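NAD nucleotidase (Haemophilus influenzae, PDB 3ZTV) degrades NAD into adenosine and nicotinamide riboside as a zinc-dependent periplasmic 5'-nucleotidase that also has NAD pyrophosphatase activity. Local coordinates at residues E356-I361 with S548-M553; V360-A365 with H558-T563. All coordinates share one frame; numbering follows the deposited sequence.

Contact 1 (E356-I361 with S548-M553); sequences EIVGVI and SFIKFM
The peptide group linking Gly359 to Val360 carries the methyl of Met553 on one of its faces: CE of Met553 lies 3.7 Å from the carbonyl carbon C of Gly359, nearly straight above the plane. The same methyl is 3.6 Å from CA of Gly359, an approach open to it because no side chain stands there. Two bends bring it in, at chi2 (-56°) and chi3 (-51°), which turn the terminal methyl, rather than the sulfur, onto the strand. A classic beta bulge interrupts strand 357-362 of the C-terminal domain here, Val358 and Gly359 standing opposite the single Val421 of strand 419-422; helix 545-555 packs over it, the short axes 7.5 Å apart and crossing at 66°. Val358 straddles the root of Met553, with CG1 3.6 Å from CB of Met553 and the two side chains at about a right angle. Its CG2, anti to the backbone N, also lies against that CB and extends to the preceding turn, 3.7 Å from the carbonyl O of Ile550 and close to CG2 of Ile550. Farther on, CG1 of Ile361 meets CE of Met553 at 4.0 Å. No hydrogen bond joins the two segments; Phe423, Ala426 and Tyr427 of helix 423-429 pack against Ile550.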
# COMPACT_ATOMS: atom_id res chain seq x y z
N GLU A 356 44.86 9.39 8.60
CA GLU A 356 44.30 10.58 9.25
C GLU A 356 43.48 10.22 10.48
O GLU A 356 42.98 9.11 10.61
CB GLU A 356 43.49 11.42 8.26
CG GLU A 356 44.35 12.05 7.16
CD GLU A 356 43.58 12.98 6.24
OE1 GLU A 356 42.34 13.03 6.33
OE2 GLU A 356 44.23 13.65 5.41
N ILE A 357 43.36 11.18 11.39
CA ILE A 357 42.70 10.94 12.67
C ILE A 357 41.19 11.08 12.55
O ILE A 357 40.69 12.07 12.00
CB ILE A 357 43.24 11.92 13.73
CG1 ILE A 357 44.75 11.70 13.92
CG2 ILE A 357 42.50 11.75 15.05
CD1 ILE A 357 45.44 12.81 14.71
N VAL A 358 40.47 10.07 13.03
CA VAL A 358 39.01 10.12 13.02
C VAL A 358 38.46 10.61 14.35
O VAL A 358 37.38 11.20 14.41
CB VAL A 358 38.37 8.76 12.63
CG1 VAL A 358 38.62 7.71 13.70
CG2 VAL A 358 36.88 8.92 12.38
N GLY A 359 39.21 10.39 15.43
CA GLY A 359 38.80 10.90 16.73
C GLY A 359 39.90 10.74 17.76
O GLY A 359 40.91 10.10 17.49
N VAL A 360 39.68 11.32 18.93
CA VAL A 360 40.63 11.25 20.03
C VAL A 360 39.92 10.72 21.25
O VAL A 360 38.81 11.13 21.56
CB VAL A 360 41.22 12.65 20.34
CG1 VAL A 360 42.16 12.59 21.54
CG2 VAL A 360 41.94 13.20 19.13
N ILE A 361 40.56 9.78 21.94
CA ILE A 361 40.03 9.25 23.19
C ILE A 361 40.83 9.80 24.36
O ILE A 361 42.06 9.75 24.36
CB ILE A 361 40.05 7.72 23.22
CG1 ILE A 361 39.21 7.15 22.07
CG2 ILE A 361 39.53 7.20 24.56
CD1 ILE A 361 39.29 5.64 21.93
N SER A 548 31.66 0.68 11.50
CA SER A 548 30.83 1.13 12.62
C SER A 548 31.67 1.90 13.64
O SER A 548 31.27 2.94 14.17
CB SER A 548 30.15 -0.06 13.30
OG SER A 548 29.24 -0.70 12.44
N PHE A 549 32.86 1.37 13.92
CA PHE A 549 33.77 2.02 14.85
C PHE A 549 34.17 3.40 14.34
O PHE A 549 34.17 4.36 15.09
CB PHE A 549 35.00 1.16 15.11
CG PHE A 549 35.76 1.57 16.33
CD1 PHE A 549 36.55 2.71 16.32
CD2 PHE A 549 35.64 0.86 17.51
CE1 PHE A 549 37.24 3.11 17.45
CE2 PHE A 549 36.32 1.26 18.65
CZ PHE A 549 37.12 2.38 18.61
N ILE A 550 34.49 3.49 13.05
CA ILE A 550 34.80 4.78 12.43
C ILE A 550 33.64 5.79 12.57
O ILE A 550 33.85 6.95 12.92
CB ILE A 550 35.21 4.60 10.96
CG1 ILE A 550 36.60 3.97 10.88
CG2 ILE A 550 35.17 5.93 10.22
CD1 ILE A 550 36.89 3.33 9.53
N LYS A 551 32.41 5.35 12.29
CA LYS A 551 31.25 6.24 12.46
C LYS A 551 31.13 6.74 13.90
O LYS A 551 30.80 7.91 14.14
CB LYS A 551 29.95 5.52 12.10
CG LYS A 551 29.79 5.19 10.64
CD LYS A 551 28.39 4.64 10.41
CE LYS A 551 28.24 4.11 9.00
NZ LYS A 551 26.85 3.61 8.76
N PHE A 552 31.36 5.85 14.86
CA PHE A 552 31.26 6.21 16.27
C PHE A 552 32.25 7.32 16.62
O PHE A 552 31.89 8.29 17.29
CB PHE A 552 31.45 4.98 17.15
CG PHE A 552 31.25 5.25 18.62
CD1 PHE A 552 32.31 5.68 19.40
CD2 PHE A 552 30.02 5.06 19.22
CE1 PHE A 552 32.14 5.94 20.75
CE2 PHE A 552 29.84 5.30 20.57
CZ PHE A 552 30.91 5.74 21.34
N MET A 553 33.49 7.18 16.17
CA MET A 553 34.48 8.21 16.44
C MET A 553 34.15 9.53 15.74
O MET A 553 34.43 10.60 16.26
CB MET A 553 35.89 7.74 16.08
CG MET A 553 36.39 6.55 16.89
SD MET A 553 36.37 6.82 18.68
CE MET A 553 37.24 8.38 18.83

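Contact 2 (V360-A365 with H558-T563); sequences VITGSA and HFEAYT
Phe559 donates its N-H to the carbonyl O of Val360 (2.9 Å) and, through its own O, accepts the N-H of Thr362, so both polar backbone atoms of this residue are engaged by the neighbouring strand. A third bond, from Ala561 N to Thr362 O, is also 2.9 Å long and carries the pairing just past the end of strand 558-560. The first bond is bent at the hydrogen (141°), the other two are straighter, and the backbone of Val360 also bonds to Pro557. This is parallel pairing: Val360 stands beside His558, Ile361 beside Phe559 and Thr362 beside Glu560. The carbonyl oxygen of Phe559 takes a further, weaker CA-H...O contact from CA of Ile361, at 3.2 Å.

On the face bearing Thr362 and Glu560, OG1 of Thr362 donates to OE1 of Glu560 at 2.8 Å. The hydroxyl approaches from above the carboxylate, 52° out of its plane, and the two side chains cross at about a right angle. The bend of Glu560 at chi2 (73°) folds the acid toward Thr362, and OE2 ends 3.5 Å from CA of Gly363.

The other face is apolar. CG1 of Ile361 sits at the edge of the Phe559 ring, 4.2 Å from CD2 of Phe559, while CG2 of Ile361 meets the methyl CB of Ala561. That methyl also lies 3.3 Å from the carbonyl O of Ser364, where the chain turns after the strand. CZ of Phe559 stands above one face of the Tyr562 ring, displaced toward its rim.

Strand 357-362 is the middle member of a three-stranded mixed sheet, with 558-560 on one edge and antiparallel 419-422 on the other, where Ile361 bonds to Gly419 through the backbone. Helix 386-396 covers the Phe559 face, presenting Phe390 to that ring in a nearly parallel plane and Arg389 to Tyr562 in a cation-pi contact.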
# COMPACT_ATOMS: atom_id res chain seq x y z
N VAL A 360 39.68 11.32 18.93
CA VAL A 360 40.63 11.25 20.03
C VAL A 360 39.92 10.72 21.25
O VAL A 360 38.81 11.13 21.56
CB VAL A 360 41.22 12.65 20.34
CG1 VAL A 360 42.16 12.59 21.54
CG2 VAL A 360 41.94 13.20 19.13
N ILE A 361 40.56 9.78 21.94
CA ILE A 361 40.03 9.25 23.19
C ILE A 361 40.83 9.80 24.36
O ILE A 361 42.06 9.75 24.36
CB ILE A 361 40.05 7.72 23.22
CG1 ILE A 361 39.21 7.15 22.07
CG2 ILE A 361 39.53 7.20 24.56
CD1 ILE A 361 39.29 5.64 21.93
N THR A 362 40.12 10.32 25.35
CA THR A 362 40.75 10.79 26.58
C THR A 362 40.33 9.90 27.74
O THR A 362 39.36 9.14 27.65
CB THR A 362 40.38 12.25 26.88
OG1 THR A 362 38.96 12.39 26.91
CG2 THR A 362 40.95 13.18 25.82
N GLY A 363 41.07 9.98 28.84
CA GLY A 363 40.77 9.17 30.00
C GLY A 363 41.61 7.92 30.10
O GLY A 363 42.69 7.83 29.50
N SER A 364 41.11 6.94 30.84
CA SER A 364 41.85 5.72 31.12
C SER A 364 41.63 4.66 30.06
O SER A 364 40.59 4.64 29.39
CB SER A 364 41.45 5.17 32.49
OG SER A 364 41.91 6.01 33.53
N ALA A 365 42.61 3.77 29.91
CA ALA A 365 42.50 2.65 28.99
C ALA A 365 41.23 1.86 29.26
O ALA A 365 40.81 1.69 30.41
CB ALA A 365 43.72 1.75 29.13
N HIS A 558 35.87 13.73 20.26
CA HIS A 558 36.61 13.91 21.51
C HIS A 558 35.95 13.09 22.62
O HIS A 558 35.31 13.63 23.52
CB HIS A 558 36.73 15.39 21.87
CG HIS A 558 37.62 16.15 20.93
ND1 HIS A 558 38.99 16.22 21.10
CD2 HIS A 558 37.34 16.86 19.81
CE1 HIS A 558 39.51 16.94 20.13
NE2 HIS A 558 38.54 17.35 19.33
N PHE A 559 36.13 11.78 22.52
CA PHE A 559 35.43 10.80 23.34
C PHE A 559 36.15 10.53 24.66
O PHE A 559 37.34 10.20 24.68
CB PHE A 559 35.28 9.50 22.55
CG PHE A 559 34.61 8.39 23.31
CD1 PHE A 559 33.25 8.43 23.58
CD2 PHE A 559 35.34 7.29 23.73
CE1 PHE A 559 32.64 7.41 24.28
CE2 PHE A 559 34.73 6.26 24.43
CZ PHE A 559 33.38 6.32 24.70
N GLU A 560 35.42 10.66 25.76
CA GLU A 560 35.92 10.30 27.08
C GLU A 560 35.65 8.82 27.31
O GLU A 560 34.51 8.37 27.20
CB GLU A 560 35.23 11.15 28.15
CG GLU A 560 35.68 10.83 29.57
CD GLU A 560 37.07 11.34 29.86
OE1 GLU A 560 37.49 12.34 29.25
OE2 GLU A 560 37.76 10.73 30.70
N ALA A 561 36.69 8.07 27.63
CA ALA A 561 36.59 6.62 27.75
C ALA A 561 35.53 6.16 28.76
O ALA A 561 35.38 6.77 29.82
CB ALA A 561 37.94 6.02 28.11
N TYR A 562 34.82 5.09 28.42
CA TYR A 562 33.91 4.44 29.36
C TYR A 562 34.71 3.90 30.54
O TYR A 562 35.86 3.49 30.38
CB TYR A 562 33.17 3.28 28.69
CG TYR A 562 32.20 3.68 27.61
CD1 TYR A 562 31.11 4.50 27.90
CD2 TYR A 562 32.34 3.21 26.31
CE1 TYR A 562 30.21 4.86 26.91
CE2 TYR A 562 31.44 3.56 25.32
CZ TYR A 562 30.38 4.39 25.62
OH TYR A 562 29.47 4.75 24.65
N THR A 563 34.09 3.88 31.71
CA THR A 563 34.72 3.31 32.90
C THR A 563 33.94 2.10 33.42
O THR A 563 34.29 1.53 34.46
CB THR A 563 34.86 4.34 34.02
OG1 THR A 563 33.56 4.88 34.32
CG2 THR A 563 35.79 5.47 33.60

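Both contacts use strand 357-362 and share Val360 and Ile361, and their second segments are consecutive elements: helix 545-555 packs over the strand in contact 1, and strand 558-560 then pairs beside it in contact 2. Contact 1 is buried and rests on van der Waals packing, with no hydrogen bond across it. Contact 2, with its centre about 12 Å away and farther from the centre of the chain, is only partly buried; backbone hydrogen bonds dominate it, and its more exposed face admits a polar Thr-Glu pair. Their apolar sides meet where CZ of Phe552 packs 3.8 Å from CE1 of Phe559. Both lie away from the zinc and adenosine sites.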